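Local coordinates for peridinin-chlorophyll A protein (Amphidinium carterae, PDB 2C9E) that probably serves as a water-soluble light-harvesting antenna, holding peridinin and chlorophyll a to capture solar energy in the blue-green range, at residues A[5-8]-A[9-13]; A[138-141]-A[142-145]. One frame throughout, in Å; residues are numbered along the deposited sequence.

Contact 1 of 2, residues A[5-8]-A[9-13]; sequences DASK and RFSDA. With DGD (digalactosyl diacyl glycerol (dgdg)), chain G.
Ser-11 closes on Ser-7 in an i to i+4 serine pair on helix 2-18 of this all-helical protein, and does it with two groups at once. Ser-7 O takes the backbone N of Ser-11 at 2.7 Å and also its hydroxyl OG at 2.9 Å, the two donors arriving from opposite faces of the carbonyl plane. The hydroxyl can reach back because Ser-11 OG lies beside its own backbone N (chi1 -68°). A water ties the same two residues together a second time, giving a proton to Ser-11 OG at 2.6 Å and hydrogen-bonding to Ser-7 OG.

On the solvent side, Asp-5 and Arg-9 run side by side with their carboxylate and guanidinium planes only 10° apart. They do not make a salt bridge: Asp-5 OD2 and Arg-9 NH2 stay 4.3 Å from each other. A second water, sitting in the guanidinium plane, joins Arg-9 NH2 to the backbone Asp-5 O, not to the carboxylate.

Phe-10 is on the inner side, fixed to Ala-6 O through its backbone N. Its side chain rests on Ser-141 and Leu-145 of helix 132-152, while Ser-7 and Ser-11 pack against helix 87-102, so residues 5-13 join these two helices. The ring extends into the pocket of the galactolipid, where Phe-10 CZ meets the acyl-chain carbon CFB of the lipid at 3.6 Å.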
loop_
_atom_site.group_PDB
_atom_site.type_symbol
_atom_site.label_atom_id
_atom_site.label_comp_id
_atom_site.label_asym_id
_atom_site.label_seq_id
_atom_site.Cartn_x
_atom_site.Cartn_y
_atom_site.Cartn_z
ATOM N N ASP A 5 -12.861 -23.846 4.638
ATOM C CA ASP A 5 -12.916 -24.820 3.562
ATOM C C ASP A 5 -12.906 -24.148 2.183
ATOM O O ASP A 5 -12.253 -24.623 1.258
ATOM C CB ASP A 5 -14.171 -25.730 3.669
ATOM C CG ASP A 5 -14.312 -26.424 5.045
ATOM O OD1 ASP A 5 -13.298 -26.641 5.768
ATOM O OD2 ASP A 5 -15.463 -26.751 5.394
ATOM N N ALA A 6 -13.634 -23.055 2.028
ATOM C CA ALA A 6 -13.661 -22.416 0.711
ATOM C C ALA A 6 -12.265 -21.841 0.375
ATOM O O ALA A 6 -11.782 -21.949 -0.754
ATOM C CB ALA A 6 -14.709 -21.351 0.693
ATOM N N SER A 7 -11.629 -21.240 1.370
ATOM C CA SER A 7 -10.320 -20.687 1.195
ATOM C C SER A 7 -9.359 -21.814 0.785
ATOM O O SER A 7 -8.441 -21.629 -0.057
ATOM C CB SER A 7 -9.861 -20.068 2.503
ATOM O OG SER A 7 -8.634 -19.388 2.322
ATOM N N LYS A 8 -9.559 -22.977 1.393
ATOM C CA LYS A 8 -8.701 -24.100 1.088
ATOM C C LYS A 8 -8.882 -24.429 -0.376
ATOM O O LYS A 8 -7.892 -24.621 -1.113
ATOM C CB LYS A 8 -9.034 -25.341 1.943
ATOM C CG LYS A 8 -8.114 -26.526 1.642
ATOM C CD LYS A 8 -7.904 -27.391 2.866
ATOM C CE LYS A 8 -6.887 -28.506 2.581
ATOM N NZ LYS A 8 -6.692 -29.385 3.787
ATOM N N ARG A 9 -10.139 -24.481 -0.803
ATOM C CA ARG A 9 -10.396 -24.814 -2.188
ATOM C C ARG A 9 -9.812 -23.720 -3.098
ATOM O O ARG A 9 -9.196 -24.015 -4.119
ATOM C CB ARG A 9 -11.915 -25.005 -2.405
ATOM C CG ARG A 9 -12.347 -26.468 -2.504
ATOM C CD ARG A 9 -13.741 -26.719 -1.980
ATOM N NE ARG A 9 -13.708 -27.232 -0.602
ATOM C CZ ARG A 9 -14.772 -27.484 0.171
ATOM N NH1 ARG A 9 -16.015 -27.275 -0.268
ATOM N NH2 ARG A 9 -14.591 -27.963 1.401
ATOM N N PHE A 10 -9.973 -22.450 -2.722
ATOM C CA PHE A 10 -9.444 -21.384 -3.560
ATOM C C PHE A 10 -7.927 -21.511 -3.676
ATOM O O PHE A 10 -7.334 -21.380 -4.764
ATOM C CB PHE A 10 -9.836 -20.022 -2.976
ATOM C CG PHE A 10 -9.242 -18.834 -3.712
ATOM C CD1 PHE A 10 -9.722 -18.471 -4.976
ATOM C CD2 PHE A 10 -8.275 -18.034 -3.085
ATOM C CE1 PHE A 10 -9.272 -17.295 -5.640
ATOM C CE2 PHE A 10 -7.792 -16.863 -3.701
ATOM C CZ PHE A 10 -8.291 -16.467 -5.002
ATOM N N SER A 11 -7.286 -21.761 -2.548
ATOM C CA SER A 11 -5.826 -21.917 -2.494
ATOM C C SER A 11 -5.356 -23.019 -3.433
ATOM O O SER A 11 -4.384 -22.869 -4.190
ATOM C CB SER A 11 -5.408 -22.267 -1.056
ATOM O OG SER A 11 -5.618 -21.177 -0.183
ATOM N N ASP A 12 -6.030 -24.150 -3.361
ATOM C CA ASP A 12 -5.708 -25.263 -4.231
ATOM C C ASP A 12 -5.818 -24.868 -5.702
ATOM O O ASP A 12 -4.994 -25.218 -6.532
ATOM C CB ASP A 12 -6.672 -26.423 -3.968
ATOM C CG ASP A 12 -6.364 -27.138 -2.690
ATOM O OD1 ASP A 12 -5.163 -27.119 -2.356
ATOM O OD2 ASP A 12 -7.281 -27.728 -2.035
ATOM N N ALA A 13 -6.889 -24.161 -6.033
ATOM C CA ALA A 13 -7.113 -23.800 -7.403
ATOM C C ALA A 13 -6.138 -22.781 -7.985
ATOM O O ALA A 13 -5.872 -22.788 -9.204
ATOM C CB ALA A 13 -8.572 -23.292 -7.553
HETATM C C1A DGD G . -10.945 -7.237 -8.678
HETATM C C2A DGD G . -9.621 -6.574 -8.385
HETATM C C3A DGD G . -9.802 -5.151 -7.756
HETATM C C4A DGD G . -8.538 -4.662 -7.105
HETATM C C5A DGD G . -8.822 -3.794 -5.895
HETATM C C6A DGD G . -7.586 -3.139 -5.340
HETATM C C7A DGD G . -6.612 -4.120 -4.690
HETATM C C8A DGD G . -5.143 -3.543 -4.573
HETATM C C9A DGD G . -4.730 -3.238 -3.067
HETATM C CAA DGD G . -3.917 -4.362 -2.470
HETATM C CBA DGD G . -3.381 -4.185 -1.041
HETATM C CCA DGD G . -2.402 -3.040 -0.784
HETATM C CDA DGD G . -1.900 -3.166 0.683
HETATM C CEA DGD G . -0.865 -2.119 1.124
HETATM C CFA DGD G . 0.524 -2.237 0.423
HETATM C CGA DGD G . 1.537 -2.999 1.298
HETATM C CHA DGD G . 2.744 -3.518 0.519
HETATM C CIA DGD G . 2.427 -4.114 -0.843
HETATM O O1A DGD G . -11.941 -6.506 -8.738
HETATM C C1B DGD G . -10.969 -12.153 -9.931
HETATM C C2B DGD G . -10.256 -13.072 -8.973
HETATM C C3B DGD G . -9.151 -13.869 -9.654
HETATM C C4B DGD G . -9.727 -15.037 -10.455
HETATM C C5B DGD G . -8.842 -16.259 -10.443
HETATM C C6B DGD G . -8.297 -16.501 -11.844
HETATM C C7B DGD G . -6.759 -16.498 -11.862
HETATM C C8B DGD G . -6.172 -16.776 -10.507
HETATM C C9B DGD G . -5.253 -15.669 -10.032
HETATM C CAB DGD G . -3.908 -16.286 -9.624
HETATM C CBB DGD G . -3.010 -15.289 -8.992
HETATM C CCB DGD G . -2.275 -15.933 -7.865
HETATM C CDB DGD G . -2.558 -15.242 -6.547
HETATM C CEB DGD G . -3.619 -15.968 -5.815
HETATM C CFB DGD G . -4.988 -15.534 -6.219
HETATM C CGB DGD G . -5.256 -14.089 -5.822
HETATM C CHB DGD G . -6.536 -13.584 -6.476
HETATM C CIB DGD G . -6.287 -12.846 -7.805
HETATM O O1B DGD G . -10.623 -12.150 -11.135
HETATM O O1G DGD G . -10.993 -8.316 -9.420
HETATM C C1G DGD G . -12.275 -8.816 -9.609
HETATM C C2G DGD G . -12.099 -10.144 -10.348
HETATM O O2G DGD G . -11.502 -11.089 -9.372
HETATM C C3G DGD G . -13.476 -10.603 -10.847
HETATM O O3G DGD G . -13.652 -9.734 -11.992
HETATM C C1D DGD G . -14.944 -9.773 -12.556
HETATM C C2D DGD G . -15.172 -8.506 -13.452
HETATM O O2D DGD G . -15.130 -7.334 -12.636
HETATM C C3D DGD G . -16.553 -8.602 -14.054
HETATM O O3D DGD G . -16.810 -7.446 -14.877
HETATM C C4D DGD G . -16.720 -9.919 -14.824
HETATM O O4D DGD G . -15.863 -9.952 -15.953
HETATM C C5D DGD G . -16.338 -11.075 -13.922
HETATM O O5D DGD G . -17.391 -12.801 -15.194
HETATM C C6D DGD G . -16.137 -12.310 -14.770
HETATM O O6D DGD G . -15.036 -10.943 -13.357
HETATM C C1E DGD G . -17.377 -13.072 -16.607
HETATM C C2E DGD G . -18.762 -12.801 -17.169
HETATM O O2E DGD G . -19.088 -11.406 -16.982
HETATM C C3E DGD G . -19.759 -13.704 -16.366
HETATM O O3E DGD G . -21.080 -13.592 -16.909
HETATM C C4E DGD G . -19.273 -15.147 -16.472
HETATM O O4E DGD G . -19.177 -15.490 -17.853
HETATM C C5E DGD G . -17.860 -15.219 -15.855
HETATM O O6E DGD G . -17.083 -14.477 -16.790
HETATM C C6E DGD G . -17.351 -16.666 -15.831
HETATM O O5E DGD G . -17.985 -17.420 -14.793
HETATM O O HOH W 1 -12.023 -27.748 1.773
HETATM O O HOH W 2 -6.373 -20.931 2.318
#

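Contact 2 of 2, residues A[138-141]-A[142-145]; sequences AYDS and FKAL. With DGD (digalactosyl diacyl glycerol (dgdg)), chain G.
Residues 138-145 form one unbroken helical run, in which the N-H groups of Phe-142, Lys-143, Ala-144 and Leu-145 each bond to the carbonyl oxygen four residues earlier. Ala-138 O carries a double load: besides Phe-142 N at 2.8 Å it accepts Ser-141 OG at 3.0 Å. Lys-143 lays its aliphatic chain over one face of the Tyr-139 ring in a CH-pi contact, CG standing 3.9 Å from the ring centroid and 19° off its normal. The chain then bends at chi3 (-78°), bringing CE alongside the carboxylate of Asp-140; the salt bridge from Lys-143 NZ to Asp-140 OD1 is long, at 4.0 Å. This part of helix 132-152 is a wall of the galactolipid pocket, meeting sugars and acyl chain. Lys-143 NZ approaches the galactose oxygen O5E, which also lies at the edge of the Tyr-139 ring, in its plane. Tyr-139 OH meets the sugar carbon C5D at 3.6 Å, and its CE1 lies against the glycerol carbon C3G and the edge of the Phe-142 ring, 3.9 Å from CD2. Replacing Tyr-139 with an alanine would probably open a gap beside the lipid's glycerol and sugar and leave the methylenes of Lys-143 without the face they lie on. Ala-138 CB touches the acyl carbon C5B at 3.7 Å. Phe-142 turns one face to the lipid, with C2B 3.7 Å above the ring plane over its centre, and touches a peridinin.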
loop_
_atom_site.group_PDB
_atom_site.type_symbol
_atom_site.label_atom_id
_atom_site.label_comp_id
_atom_site.label_asym_id
_atom_site.label_seq_id
_atom_site.Cartn_x
_atom_site.Cartn_y
_atom_site.Cartn_z
ATOM N N ALA A 138 -10.311 -21.531 -11.339
ATOM C CA ALA A 138 -9.923 -20.698 -10.204
ATOM C C ALA A 138 -11.027 -19.646 -9.876
ATOM O O ALA A 138 -11.378 -19.438 -8.713
ATOM C CB ALA A 138 -8.617 -19.995 -10.520
ATOM N N TYR A 139 -11.577 -19.006 -10.902
ATOM C CA TYR A 139 -12.610 -17.996 -10.683
ATOM C C TYR A 139 -13.861 -18.613 -10.082
ATOM O O TYR A 139 -14.507 -18.025 -9.209
ATOM C CB TYR A 139 -12.970 -17.253 -11.989
ATOM C CG TYR A 139 -14.036 -16.178 -11.783
ATOM C CD1 TYR A 139 -13.796 -15.079 -10.946
ATOM C CD2 TYR A 139 -15.285 -16.280 -12.386
ATOM C CE1 TYR A 139 -14.764 -14.132 -10.725
ATOM C CE2 TYR A 139 -16.268 -15.329 -12.165
ATOM C CZ TYR A 139 -15.993 -14.262 -11.340
ATOM O OH TYR A 139 -16.934 -13.280 -11.167
ATOM N N ASP A 140 -14.240 -19.800 -10.527
ATOM C CA ASP A 140 -15.414 -20.366 -9.881
ATOM C C ASP A 140 -15.157 -20.641 -8.406
ATOM O O ASP A 140 -16.055 -20.457 -7.583
ATOM C CB ASP A 140 -15.961 -21.589 -10.638
ATOM C CG ASP A 140 -17.250 -21.219 -11.412
ATOM O OD1 ASP A 140 -17.157 -20.526 -12.460
ATOM O OD2 ASP A 140 -18.373 -21.528 -10.925
ATOM N N SER A 141 -13.923 -21.023 -8.061
ATOM C CA SER A 141 -13.590 -21.277 -6.656
ATOM C C SER A 141 -13.480 -19.933 -5.901
ATOM O O SER A 141 -13.758 -19.869 -4.712
ATOM C CB SER A 141 -12.289 -22.090 -6.531
ATOM O OG SER A 141 -11.162 -21.242 -6.370
ATOM N N PHE A 142 -13.078 -18.864 -6.604
ATOM C CA PHE A 142 -13.035 -17.509 -5.987
ATOM C C PHE A 142 -14.493 -17.074 -5.616
ATOM O O PHE A 142 -14.758 -16.566 -4.510
ATOM C CB PHE A 142 -12.415 -16.498 -6.956
ATOM C CG PHE A 142 -12.504 -15.057 -6.483
ATOM C CD1 PHE A 142 -11.727 -14.595 -5.438
ATOM C CD2 PHE A 142 -13.364 -14.159 -7.100
ATOM C CE1 PHE A 142 -11.813 -13.256 -5.038
ATOM C CE2 PHE A 142 -13.434 -12.845 -6.687
ATOM C CZ PHE A 142 -12.668 -12.407 -5.676
ATOM N N LYS A 143 -15.442 -17.303 -6.531
ATOM C CA LYS A 143 -16.812 -16.963 -6.245
ATOM C C LYS A 143 -17.313 -17.688 -5.004
ATOM O O LYS A 143 -17.945 -17.082 -4.132
ATOM C CB LYS A 143 -17.693 -17.309 -7.430
ATOM C CG LYS A 143 -17.376 -16.482 -8.685
ATOM C CD LYS A 143 -18.554 -16.469 -9.615
ATOM C CE LYS A 143 -18.680 -17.739 -10.412
ATOM N NZ LYS A 143 -19.625 -17.551 -11.565
ATOM N N ALA A 144 -17.019 -18.983 -4.898
ATOM C CA ALA A 144 -17.499 -19.732 -3.726
ATOM C C ALA A 144 -16.888 -19.157 -2.451
ATOM O O ALA A 144 -17.526 -19.098 -1.407
ATOM C CB ALA A 144 -17.190 -21.233 -3.880
ATOM N N LEU A 145 -15.647 -18.719 -2.518
ATOM C CA LEU A 145 -15.019 -18.090 -1.342
ATOM C C LEU A 145 -15.729 -16.741 -1.005
ATOM O O LEU A 145 -15.975 -16.420 0.162
ATOM C CB LEU A 145 -13.546 -17.771 -1.646
ATOM C CG LEU A 145 -12.479 -17.746 -0.575
ATOM C CD1 LEU A 145 -11.374 -16.911 -1.084
ATOM C CD2 LEU A 145 -12.971 -17.237 0.730
HETATM C C1A DGD G . -10.945 -7.237 -8.678
HETATM C C2A DGD G . -9.621 -6.574 -8.385
HETATM C C3A DGD G . -9.802 -5.151 -7.756
HETATM C C4A DGD G . -8.538 -4.662 -7.105
HETATM C C5A DGD G . -8.822 -3.794 -5.895
HETATM C C6A DGD G . -7.586 -3.139 -5.340
HETATM C C7A DGD G . -6.612 -4.120 -4.690
HETATM C C8A DGD G . -5.143 -3.543 -4.573
HETATM C C9A DGD G . -4.730 -3.238 -3.067
HETATM C CAA DGD G . -3.917 -4.362 -2.470
HETATM C CBA DGD G . -3.381 -4.185 -1.041
HETATM C CCA DGD G . -2.402 -3.040 -0.784
HETATM C CDA DGD G . -1.900 -3.166 0.683
HETATM C CEA DGD G . -0.865 -2.119 1.124
HETATM C CFA DGD G . 0.524 -2.237 0.423
HETATM C CGA DGD G . 1.537 -2.999 1.298
HETATM C CHA DGD G . 2.744 -3.518 0.519
HETATM C CIA DGD G . 2.427 -4.114 -0.843
HETATM O O1A DGD G . -11.941 -6.506 -8.738
HETATM C C1B DGD G . -10.969 -12.153 -9.931
HETATM C C2B DGD G . -10.256 -13.072 -8.973
HETATM C C3B DGD G . -9.151 -13.869 -9.654
HETATM C C4B DGD G . -9.727 -15.037 -10.455
HETATM C C5B DGD G . -8.842 -16.259 -10.443
HETATM C C6B DGD G . -8.297 -16.501 -11.844
HETATM C C7B DGD G . -6.759 -16.498 -11.862
HETATM C C8B DGD G . -6.172 -16.776 -10.507
HETATM C C9B DGD G . -5.253 -15.669 -10.032
HETATM C CAB DGD G . -3.908 -16.286 -9.624
HETATM C CBB DGD G . -3.010 -15.289 -8.992
HETATM C CCB DGD G . -2.275 -15.933 -7.865
HETATM C CDB DGD G . -2.558 -15.242 -6.547
HETATM C CEB DGD G . -3.619 -15.968 -5.815
HETATM C CFB DGD G . -4.988 -15.534 -6.219
HETATM C CGB DGD G . -5.256 -14.089 -5.822
HETATM C CHB DGD G . -6.536 -13.584 -6.476
HETATM C CIB DGD G . -6.287 -12.846 -7.805
HETATM O O1B DGD G . -10.623 -12.150 -11.135
HETATM O O1G DGD G . -10.993 -8.316 -9.420
HETATM C C1G DGD G . -12.275 -8.816 -9.609
HETATM C C2G DGD G . -12.099 -10.144 -10.348
HETATM O O2G DGD G . -11.502 -11.089 -9.372
HETATM C C3G DGD G . -13.476 -10.603 -10.847
HETATM O O3G DGD G . -13.652 -9.734 -11.992
HETATM C C1D DGD G . -14.944 -9.773 -12.556
HETATM C C2D DGD G . -15.172 -8.506 -13.452
HETATM O O2D DGD G . -15.130 -7.334 -12.636
HETATM C C3D DGD G . -16.553 -8.602 -14.054
HETATM O O3D DGD G . -16.810 -7.446 -14.877
HETATM C C4D DGD G . -16.720 -9.919 -14.824
HETATM O O4D DGD G . -15.863 -9.952 -15.953
HETATM C C5D DGD G . -16.338 -11.075 -13.922
HETATM O O5D DGD G . -17.391 -12.801 -15.194
HETATM C C6D DGD G . -16.137 -12.310 -14.770
HETATM O O6D DGD G . -15.036 -10.943 -13.357
HETATM C C1E DGD G . -17.377 -13.072 -16.607
HETATM C C2E DGD G . -18.762 -12.801 -17.169
HETATM O O2E DGD G . -19.088 -11.406 -16.982
HETATM C C3E DGD G . -19.759 -13.704 -16.366
HETATM O O3E DGD G . -21.080 -13.592 -16.909
HETATM C C4E DGD G . -19.273 -15.147 -16.472
HETATM O O4E DGD G . -19.177 -15.490 -17.853
HETATM C C5E DGD G . -17.860 -15.219 -15.855
HETATM O O6E DGD G . -17.083 -14.477 -16.790
HETATM C C6E DGD G . -17.351 -16.666 -15.831
HETATM O O5E DGD G . -17.985 -17.420 -14.793
#

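Contacts 1 and 2 lie on two helices, 2-18 and 132-152, that pack against each other, and both reach the same galactolipid. Where they meet, Phe-10 CE1 sits 3.5 Å from Phe-142 CB and Ser-141 OG lies close to the CA of Phe-10. Each is partly buried, with charged residues outward and aromatics inward. Both share the backbone ladder and a serine hydroxyl on a carbonyl; contact 1 adds two waters and sends a single ring to the acyl chain. Contact 2 presents five residues to the lipid, mixing aromatic and aliphatic surfaces with a charged pair. Peridinin lies near both, about 3 Å from the Phe-142 side chain and about 4 Å from that of Phe-10.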